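Local coordinates for protein transferrin (Manduca sexta, PDB 6WB6) that transports ferric iron in the insect, binding a single Fe(3+) ion per molecule together with a carbonate anion, at residues C393-S396 with V397-N400; S550-A554 with N555-L559; R569-L572 with S573-A576; S162-V165 with G166-P170. One frame throughout, in Å; residues are numbered along the deposited sequence.

Contact 1. Residues C393-S396 with V397-N400; sequences CLKS and VQDN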
loop_
_atom_site.group_PDB
_atom_site.type_symbol
_atom_site.label_atom_id
_atom_site.label_comp_id
_atom_site.label_asym_id
_atom_site.label_seq_id
_atom_site.Cartn_x
_atom_site.Cartn_y
_atom_site.Cartn_z
ATOM N N CYS A 393 20.160 10.763 9.430
ATOM C CA CYS A 393 18.953 10.888 8.620
ATOM C C CYS A 393 18.028 11.941 9.208
ATOM O O CYS A 393 17.395 12.704 8.469
ATOM C CB CYS A 393 18.222 9.541 8.517
ATOM S SG CYS A 393 18.692 8.570 7.101
ATOM N N LEU A 394 17.908 11.966 10.537
ATOM C CA LEU A 394 17.058 12.958 11.177
ATOM C C LEU A 394 17.584 14.360 10.934
ATOM O O LEU A 394 16.827 15.264 10.584
ATOM C CB LEU A 394 16.955 12.676 12.671
ATOM C CG LEU A 394 16.269 11.361 13.000
ATOM C CD1 LEU A 394 16.461 11.105 14.472
ATOM C CD2 LEU A 394 14.777 11.401 12.609
ATOM N N LYS A 395 18.876 14.578 11.158
ATOM C CA LYS A 395 19.449 15.871 10.805
ATOM C C LYS A 395 19.142 16.211 9.362
ATOM O O LYS A 395 18.879 17.370 9.031
ATOM C CB LYS A 395 20.959 15.866 11.024
ATOM C CG LYS A 395 21.683 17.119 10.542
ATOM C CD LYS A 395 21.161 18.413 11.218
ATOM C CE LYS A 395 22.213 19.544 11.143
ATOM N NZ LYS A 395 21.653 20.930 11.411
ATOM N N SER A 396 19.223 15.223 8.475
ATOM C CA SER A 396 19.041 15.528 7.067
ATOM C C SER A 396 17.615 15.967 6.793
ATOM O O SER A 396 17.389 16.875 5.983
ATOM C CB SER A 396 19.410 14.319 6.209
ATOM O OG SER A 396 19.098 14.523 4.838
ATOM N N VAL A 397 16.632 15.338 7.442
ATOM C CA VAL A 397 15.255 15.808 7.280
ATOM C C VAL A 397 15.150 17.264 7.746
ATOM O O VAL A 397 14.587 18.120 7.060
ATOM C CB VAL A 397 14.273 14.882 8.021
ATOM C CG1 VAL A 397 12.799 15.358 7.861
ATOM C CG2 VAL A 397 14.375 13.435 7.474
ATOM N N GLN A 398 15.736 17.580 8.896
ATOM C CA GLN A 398 15.730 18.968 9.355
ATOM C C GLN A 398 16.324 19.917 8.319
ATOM O O GLN A 398 15.729 20.956 8.005
ATOM C CB GLN A 398 16.506 19.090 10.650
ATOM C CG GLN A 398 16.448 20.462 11.223
ATOM C CD GLN A 398 17.326 20.599 12.406
ATOM O OE1 GLN A 398 16.851 20.867 13.513
ATOM N NE2 GLN A 398 18.634 20.416 12.198
ATOM N N ASP A 399 17.522 19.592 7.816
ATOM C CA ASP A 399 18.256 20.394 6.847
ATOM C C ASP A 399 17.559 20.451 5.516
ATOM O O ASP A 399 18.005 21.188 4.635
ATOM C CB ASP A 399 19.655 19.812 6.597
ATOM C CG ASP A 399 20.597 20.024 7.750
ATOM O OD1 ASP A 399 20.454 21.050 8.451
ATOM O OD2 ASP A 399 21.480 19.151 7.946
ATOM N N ASN A 400 16.509 19.661 5.343
ATOM C CA ASN A 400 15.875 19.453 4.042
ATOM C C ASN A 400 16.798 18.750 3.045
ATOM O O ASN A 400 16.673 18.923 1.832
ATOM C CB ASN A 400 15.385 20.763 3.446
ATOM C CG ASN A 400 14.350 20.544 2.379
ATOM O OD1 ASN A 400 13.552 19.605 2.460
ATOM N ND2 ASN A 400 14.374 21.385 1.352
HETATM O O HOH W 1 22.736 22.328 9.767
#

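Contact 2. Residues S550-A554 with N555-L559; sequences SHFDA and NQYEL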
loop_
_atom_site.group_PDB
_atom_site.type_symbol
_atom_site.label_atom_id
_atom_site.label_comp_id
_atom_site.label_asym_id
_atom_site.label_seq_id
_atom_site.Cartn_x
_atom_site.Cartn_y
_atom_site.Cartn_z
ATOM N N SER A 550 1.437 -13.599 23.891
ATOM C CA SER A 550 1.415 -15.041 23.625
ATOM C C SER A 550 2.020 -15.844 24.764
ATOM O O SER A 550 1.720 -17.036 24.912
ATOM C CB SER A 550 2.179 -15.354 22.341
ATOM O OG SER A 550 3.541 -15.004 22.476
ATOM N N HIS A 551 2.897 -15.233 25.547
ATOM C CA HIS A 551 3.465 -15.878 26.716
ATOM C C HIS A 551 2.493 -15.955 27.895
ATOM O O HIS A 551 2.928 -16.349 28.978
ATOM C CB HIS A 551 4.740 -15.144 27.160
ATOM C CG HIS A 551 5.805 -15.088 26.110
ATOM N ND1 HIS A 551 6.911 -15.912 26.128
ATOM C CD2 HIS A 551 5.932 -14.311 25.008
ATOM C CE1 HIS A 551 7.676 -15.638 25.086
ATOM N NE2 HIS A 551 7.106 -14.670 24.390
ATOM N N PHE A 552 1.220 -15.575 27.723
ATOM C CA PHE A 552 0.243 -15.571 28.809
ATOM C C PHE A 552 -0.988 -16.356 28.399
ATOM O O PHE A 552 -1.608 -16.047 27.379
ATOM C CB PHE A 552 -0.220 -14.163 29.195
ATOM C CG PHE A 552 0.836 -13.324 29.804
ATOM C CD1 PHE A 552 1.636 -12.532 29.009
ATOM C CD2 PHE A 552 1.039 -13.329 31.169
ATOM C CE1 PHE A 552 2.636 -11.745 29.567
ATOM C CE2 PHE A 552 2.016 -12.547 31.737
ATOM C CZ PHE A 552 2.822 -11.743 30.935
ATOM N N ASP A 553 -1.378 -17.309 29.238
ATOM C CA ASP A 553 -2.533 -18.164 28.964
ATOM C C ASP A 553 -3.833 -17.358 29.011
ATOM O O ASP A 553 -4.196 -16.794 30.047
ATOM C CB ASP A 553 -2.548 -19.311 29.975
ATOM C CG ASP A 553 -3.637 -20.327 29.702
ATOM O OD1 ASP A 553 -4.823 -19.965 29.793
ATOM O OD2 ASP A 553 -3.305 -21.493 29.400
ATOM N N ALA A 554 -4.539 -17.309 27.882
ATOM C CA ALA A 554 -5.738 -16.481 27.778
ATOM C C ALA A 554 -6.813 -16.864 28.795
ATOM O O ALA A 554 -7.595 -16.006 29.230
ATOM C CB ALA A 554 -6.306 -16.587 26.364
ATOM N N ASN A 555 -6.882 -18.137 29.173
ATOM C CA ASN A 555 -7.872 -18.575 30.145
ATOM C C ASN A 555 -7.530 -18.163 31.571
ATOM O O ASN A 555 -8.430 -18.123 32.412
ATOM C CB ASN A 555 -8.043 -20.098 30.078
ATOM C CG ASN A 555 -8.460 -20.571 28.713
ATOM O OD1 ASN A 555 -9.208 -19.891 28.006
ATOM N ND2 ASN A 555 -7.957 -21.725 28.316
ATOM N N GLN A 556 -6.269 -17.839 31.868
ATOM C CA GLN A 556 -5.873 -17.518 33.240
ATOM C C GLN A 556 -5.551 -16.046 33.471
ATOM O O GLN A 556 -5.554 -15.608 34.625
ATOM C CB GLN A 556 -4.647 -18.350 33.654
ATOM C CG GLN A 556 -4.808 -19.834 33.420
ATOM C CD GLN A 556 -3.498 -20.587 33.588
ATOM O OE1 GLN A 556 -2.695 -20.265 34.453
ATOM N NE2 GLN A 556 -3.275 -21.588 32.743
ATOM N N TYR A 557 -5.296 -15.279 32.416
ATOM C CA TYR A 557 -4.797 -13.919 32.525
ATOM C C TYR A 557 -5.725 -12.941 31.825
ATOM O O TYR A 557 -6.459 -13.297 30.894
ATOM C CB TYR A 557 -3.410 -13.807 31.933
ATOM C CG TYR A 557 -2.426 -14.600 32.720
ATOM C CD1 TYR A 557 -1.813 -14.055 33.836
ATOM C CD2 TYR A 557 -2.118 -15.906 32.369
ATOM C CE1 TYR A 557 -0.905 -14.778 34.576
ATOM C CE2 TYR A 557 -1.197 -16.645 33.105
ATOM C CZ TYR A 557 -0.597 -16.072 34.212
ATOM O OH TYR A 557 0.313 -16.780 34.970
ATOM N N GLU A 558 -5.688 -11.703 32.309
ATOM C CA GLU A 558 -6.523 -10.626 31.811
ATOM C C GLU A 558 -5.670 -9.381 31.688
ATOM O O GLU A 558 -4.563 -9.305 32.227
ATOM C CB GLU A 558 -7.690 -10.340 32.758
ATOM C CG GLU A 558 -8.995 -10.971 32.417
ATOM C CD GLU A 558 -9.939 -10.864 33.593
ATOM O OE1 GLU A 558 -9.468 -10.416 34.666
ATOM O OE2 GLU A 558 -11.123 -11.229 33.458
ATOM N N LEU A 559 -6.222 -8.372 31.026
ATOM C CA LEU A 559 -5.611 -7.051 30.989
ATOM C C LEU A 559 -6.312 -6.145 31.983
ATOM O O LEU A 559 -7.535 -6.191 32.119
ATOM C CB LEU A 559 -5.686 -6.461 29.588
ATOM C CG LEU A 559 -5.033 -7.390 28.564
ATOM C CD1 LEU A 559 -5.138 -6.812 27.151
ATOM C CD2 LEU A 559 -3.562 -7.666 28.963
#

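Contact 3. Residues R569-L572 with S573-A576; sequences RDVL and SSFA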
loop_
_atom_site.group_PDB
_atom_site.type_symbol
_atom_site.label_atom_id
_atom_site.label_comp_id
_atom_site.label_asym_id
_atom_site.label_seq_id
_atom_site.Cartn_x
_atom_site.Cartn_y
_atom_site.Cartn_z
ATOM N N ARG A 569 -11.062 -4.606 33.944
ATOM C CA ARG A 569 -10.292 -5.632 33.256
ATOM C C ARG A 569 -10.945 -5.981 31.934
ATOM O O ARG A 569 -12.162 -5.914 31.801
ATOM C CB ARG A 569 -10.211 -6.908 34.088
ATOM C CG ARG A 569 -9.246 -6.841 35.234
ATOM C CD ARG A 569 -9.780 -7.579 36.429
ATOM N NE ARG A 569 -8.849 -7.437 37.536
ATOM C CZ ARG A 569 -7.980 -8.360 37.915
ATOM N NH1 ARG A 569 -7.919 -9.525 37.298
ATOM N NH2 ARG A 569 -7.175 -8.112 38.929
ATOM N N ASP A 570 -10.131 -6.400 30.970
ATOM C CA ASP A 570 -10.660 -6.910 29.711
ATOM C C ASP A 570 -9.731 -8.003 29.191
ATOM O O ASP A 570 -8.616 -8.179 29.689
ATOM C CB ASP A 570 -10.824 -5.792 28.694
ATOM C CG ASP A 570 -11.904 -6.090 27.689
ATOM O OD1 ASP A 570 -12.106 -7.279 27.362
ATOM O OD2 ASP A 570 -12.555 -5.134 27.239
ATOM N N VAL A 571 -10.205 -8.750 28.181
ATOM C CA VAL A 571 -9.450 -9.925 27.712
ATOM C C VAL A 571 -8.109 -9.530 27.099
ATOM O O VAL A 571 -7.880 -8.380 26.696
ATOM C CB VAL A 571 -10.259 -10.740 26.693
ATOM C CG1 VAL A 571 -11.429 -11.398 27.357
ATOM C CG2 VAL A 571 -10.681 -9.858 25.528
ATOM N N LEU A 572 -7.231 -10.539 26.962
ATOM C CA LEU A 572 -5.897 -10.316 26.407
ATOM C C LEU A 572 -5.947 -9.687 25.021
ATOM O O LEU A 572 -5.053 -8.916 24.660
ATOM C CB LEU A 572 -5.108 -11.633 26.344
ATOM C CG LEU A 572 -4.837 -12.455 27.620
ATOM C CD1 LEU A 572 -3.803 -13.552 27.342
ATOM C CD2 LEU A 572 -4.378 -11.591 28.778
ATOM N N SER A 573 -6.968 -9.999 24.224
ATOM C CA SER A 573 -7.004 -9.530 22.841
ATOM C C SER A 573 -7.539 -8.113 22.698
ATOM O O SER A 573 -7.529 -7.577 21.584
ATOM C CB SER A 573 -7.851 -10.475 21.991
ATOM O OG SER A 573 -9.159 -10.582 22.524
ATOM N N SER A 574 -7.998 -7.489 23.779
ATOM C CA SER A 574 -8.573 -6.157 23.705
ATOM C C SER A 574 -7.575 -5.076 24.074
ATOM O O SER A 574 -7.976 -3.924 24.261
ATOM C CB SER A 574 -9.799 -6.052 24.613
ATOM O OG SER A 574 -9.388 -5.896 25.955
ATOM N N PHE A 575 -6.287 -5.413 24.142
ATOM C CA PHE A 575 -5.245 -4.464 24.524
ATOM C C PHE A 575 -5.419 -3.084 23.893
ATOM O O PHE A 575 -5.136 -2.077 24.550
ATOM C CB PHE A 575 -3.860 -5.034 24.181
ATOM C CG PHE A 575 -3.688 -5.388 22.739
ATOM C CD1 PHE A 575 -4.045 -6.632 22.274
ATOM C CD2 PHE A 575 -3.169 -4.466 21.844
ATOM C CE1 PHE A 575 -3.896 -6.961 20.938
ATOM C CE2 PHE A 575 -3.006 -4.786 20.518
ATOM C CZ PHE A 575 -3.370 -6.035 20.058
ATOM N N ALA A 576 -5.912 -3.000 22.647
ATOM C CA ALA A 576 -6.046 -1.690 22.010
ATOM C C ALA A 576 -6.962 -0.740 22.781
ATOM O O ALA A 576 -6.898 0.466 22.551
ATOM C CB ALA A 576 -6.557 -1.813 20.574
#

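Contact 4. Residues S162-V165 with G166-P170; sequences SCIV and GKWSP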
loop_
_atom_site.group_PDB
_atom_site.type_symbol
_atom_site.label_atom_id
_atom_site.label_comp_id
_atom_site.label_asym_id
_atom_site.label_seq_id
_atom_site.Cartn_x
_atom_site.Cartn_y
_atom_site.Cartn_z
ATOM N N SER A 162 -18.818 15.602 -11.860
ATOM C CA SER A 162 -18.342 14.297 -12.292
ATOM C C SER A 162 -18.883 13.233 -11.352
ATOM O O SER A 162 -19.566 13.529 -10.365
ATOM C CB SER A 162 -16.825 14.254 -12.348
ATOM O OG SER A 162 -16.288 15.430 -12.950
ATOM N N CYS A 163 -18.611 11.977 -11.701
ATOM C CA CYS A 163 -18.695 10.877 -10.748
ATOM C C CYS A 163 -17.363 10.144 -10.744
ATOM O O CYS A 163 -17.068 9.388 -11.681
ATOM C CB CYS A 163 -19.828 9.895 -11.079
ATOM S SG CYS A 163 -19.836 8.553 -9.900
ATOM N N ILE A 164 -16.586 10.313 -9.669
ATOM C CA ILE A 164 -15.290 9.644 -9.577
ATOM C C ILE A 164 -15.149 9.021 -8.199
ATOM O O ILE A 164 -14.524 9.602 -7.299
ATOM C CB ILE A 164 -14.120 10.595 -9.879
ATOM C CG1 ILE A 164 -14.266 11.230 -11.253
ATOM C CG2 ILE A 164 -12.821 9.790 -9.909
ATOM C CD1 ILE A 164 -13.095 12.195 -11.606
ATOM N N VAL A 165 -15.691 7.811 -8.042
ATOM C CA VAL A 165 -15.779 7.156 -6.741
ATOM C C VAL A 165 -14.470 6.470 -6.387
ATOM O O VAL A 165 -13.575 6.306 -7.226
ATOM C CB VAL A 165 -16.934 6.135 -6.682
ATOM C CG1 VAL A 165 -18.186 6.719 -7.209
ATOM C CG2 VAL A 165 -16.620 4.882 -7.461
ATOM N N GLY A 166 -14.369 6.042 -5.149
ATOM C CA GLY A 166 -13.268 5.201 -4.724
ATOM C C GLY A 166 -12.397 5.904 -3.704
ATOM O O GLY A 166 -12.723 6.980 -3.194
ATOM N N LYS A 167 -11.259 5.282 -3.421
ATOM C CA LYS A 167 -10.328 5.785 -2.413
ATOM C C LYS A 167 -9.366 6.756 -3.089
ATOM O O LYS A 167 -8.387 6.351 -3.715
ATOM C CB LYS A 167 -9.599 4.625 -1.745
ATOM C CG LYS A 167 -10.494 3.634 -1.018
ATOM C CD LYS A 167 -11.690 4.285 -0.346
ATOM C CE LYS A 167 -12.170 3.525 0.892
ATOM N NZ LYS A 167 -13.018 2.349 0.565
ATOM N N TRP A 168 -9.673 8.043 -2.987
ATOM C CA TRP A 168 -8.818 9.082 -3.555
ATOM C C TRP A 168 -7.494 9.195 -2.801
ATOM O O TRP A 168 -6.451 9.503 -3.393
ATOM C CB TRP A 168 -9.534 10.421 -3.494
ATOM C CG TRP A 168 -10.803 10.523 -4.213
ATOM C CD1 TRP A 168 -11.464 9.541 -4.906
ATOM C CD2 TRP A 168 -11.608 11.696 -4.302
ATOM N NE1 TRP A 168 -12.623 10.046 -5.431
ATOM C CE2 TRP A 168 -12.740 11.368 -5.074
ATOM C CE3 TRP A 168 -11.471 13.007 -3.812
ATOM C CZ2 TRP A 168 -13.741 12.302 -5.356
ATOM C CZ3 TRP A 168 -12.440 13.915 -4.075
ATOM C CH2 TRP A 168 -13.570 13.576 -4.859
ATOM N N SER A 169 -7.538 9.005 -1.489
ATOM C CA SER A 169 -6.357 8.892 -0.666
ATOM C C SER A 169 -6.376 7.578 0.092
ATOM O O SER A 169 -7.428 7.180 0.595
ATOM C CB SER A 169 -6.254 10.042 0.354
ATOM O OG SER A 169 -5.311 9.704 1.352
ATOM N N PRO A 170 -5.221 6.919 0.251
ATOM C CA PRO A 170 -5.151 5.786 1.177
ATOM C C PRO A 170 -5.337 6.183 2.621
ATOM O O PRO A 170 -5.524 5.297 3.461
ATOM C CB PRO A 170 -3.745 5.226 0.940
ATOM C CG PRO A 170 -2.936 6.432 0.565
ATOM C CD PRO A 170 -3.884 7.325 -0.229
#

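Contact 1. Residues C393-S396 with V397-N400
The backbone amides of V397, Q398 and D399 turn back onto the carbonyls of C393, L394 and K395, the i-to-i+4 pattern of an alpha-helix, here the last turns of helix 390-399. V397 N lies 2.9 Å from C393 O, Q398 N 3.1 Å from L394 O, and D399 N 2.9 Å from K395 O. The helix then stops in a Schellman motif: N400 takes a positive phi of 65°, and its N bonds V397 O at 3.0 Å. Just past this reversal, N400 O is held by R354 NH1.

The side chains divide between an inner and an outer face. Inside, C393 is joined to C356 in a disulfide, while L394 packs on A415 and Y419 of helix 411-419. V397 lies against A405 of strand 405-407, and one of its methyls, CG2, rests 3.3 Å from C393 O. S396 OG and S402 OG are hydrogen-bonded, which ties the turn to the chain that follows the helix.

Outside, K395 and D399 form a helical i-to-i+4 salt bridge. The first torsion of the lysine sets K395 CG anti to the backbone N and 3.3 Å from D399 OD2. A bend at chi2 (59°) then carries CD and CE past the carboxylate and brings NZ to OD1, which it meets on the syn side, 20° out of the carboxylate plane. At 3.2 Å from K395 NZ to D399 OD1 the pair is rather long, and a water also donates a hydrogen bond to D399 OD1 at 2.9 Å.

Contact 2. Residues S550-A554 with N555-L559
F552 and Y557, five residues apart, bring their rings together in a T-shaped stack. The edge of F552 points at the face of Y557, with the centroids 5.3 Å apart and the planes at 74°; the atom that leads is F552 CD2, which sits over the centre of the tyrosine ring. Both rings also press on L534 of helix 530-535, and F552 reaches V441 and V544 in the neighbouring strands.

The polar bonds converge on D553. Its carbonyl O receives Q556 N at 3.0 Å from above the carbonyl plane, and more weakly Y557 N; the same oxygen lies in the plane of the Y557 ring, at its edge, 3.2 Å from CD2. With CG swung anti to the backbone N (chi1 -175°), D553 OD1 comes 2.8 Å from N555 N in a weak bond and also draws a weak one from Q556 N.

The Q556 amide packs against the carboxylate, its plane 39° from it. The Q556 N to D553 O bond closes a type I beta turn round A554 and N555, the weak N555 N bond adds an Asx turn, and both lead into strand 557-560, between strands 437-443 and 569-570 of the C-lobe's mixed sheet.

Contact 3. Residues R569-L572 with S573-A576
Two hydrogen bonds from S574 converge on the carbonyl oxygen of V571. S574 N reaches V571 O at 3.1 Å, closing a type I beta turn over L572 and S573, and it comes from above the carbonyl plane. The hydroxyl takes a different direction: S574 OG donates to V571 O at 3.0 Å within that plane, on a lone pair. It can do so because OG sits between the backbone N and the carbonyl carbon of its own residue (chi1 78°), on the inner side of the turn.

Close non-bonded contacts surround this pair. S574 OG lies 3.1 Å from D570 CG without being bonded to the carboxylate. V571 CG2 touches S573 OG at 3.4 Å, and L572 O meets the edge of the F575 ring, 3.5 Å from CD1 and near the ring plane.

Apolar packing places the turn in the fold: L572 covers Y557 and L559 of strand 557-560, and F575 lies on L559 as well as on V439.

The chemistry implies a turn fastened twice at one oxygen. Because the S574 hydroxyl spends its proton on V571 O, it has none left for the nearby D570 carboxylate, whose OD2 is paired instead with R564 in a salt bridge.

Contact 4. Residues S162-V165 with G166-P170
W168 places CG anti to its carbonyl carbon (chi1 -60°) and, with chi2 near 3°, turns the NE1 edge of the indole back toward the carbonyl of I164. The resulting hydrogen bond is short, 2.7 Å from W168 NE1 to I164 O, and bent to 146° at the hydrogen. The oxygen lies close to the indole plane, at the ring's edge; I164 O is also 3.4 Å from W168 CZ2. A side-chain donor thus occupies a buried carbonyl of the bend.

This bend leads out of strand 161-163, which runs parallel to strand 112-114 in the N-lobe's mixed sheet, and on to helix 172-181. C163 is fixed by its disulfide to C189. Past the strand, V165 packs on C189 and Y197; its side chain is about 6 Å from that of R120, which lines the bound carbonate's pocket, and about 12 Å from the iron.

G166 has a positive phi, where any CB would run into V165 O. Its own carbonyl O is hydrogen-bonded to K179 NZ, and the same lysine of helix 172-181 makes a cation-pi contact with the W168 ring.

Overall arrangement
From the N terminus, contact 4 comes first, bending the chain between strand 161-163 and helix 172-181 in the N-lobe; at its far end P170 packs on helix 597-611, joining this loop to the later half of the chain. Contact 1 ends helix 390-399, ahead of strand 405-407. Contacts 2 and 3 then turn the chain into strand 557-560 and out of strand 569-570, antiparallel neighbours in one sheet. The four are in series; none nests or crosses. Contacts 2 and 3 touch directly, L559 N lying 2.7 Å from D570 O and E558 forming a salt bridge with R569. Contact 1 stands apart from them, its nearest atoms about 25 Å from contact 3.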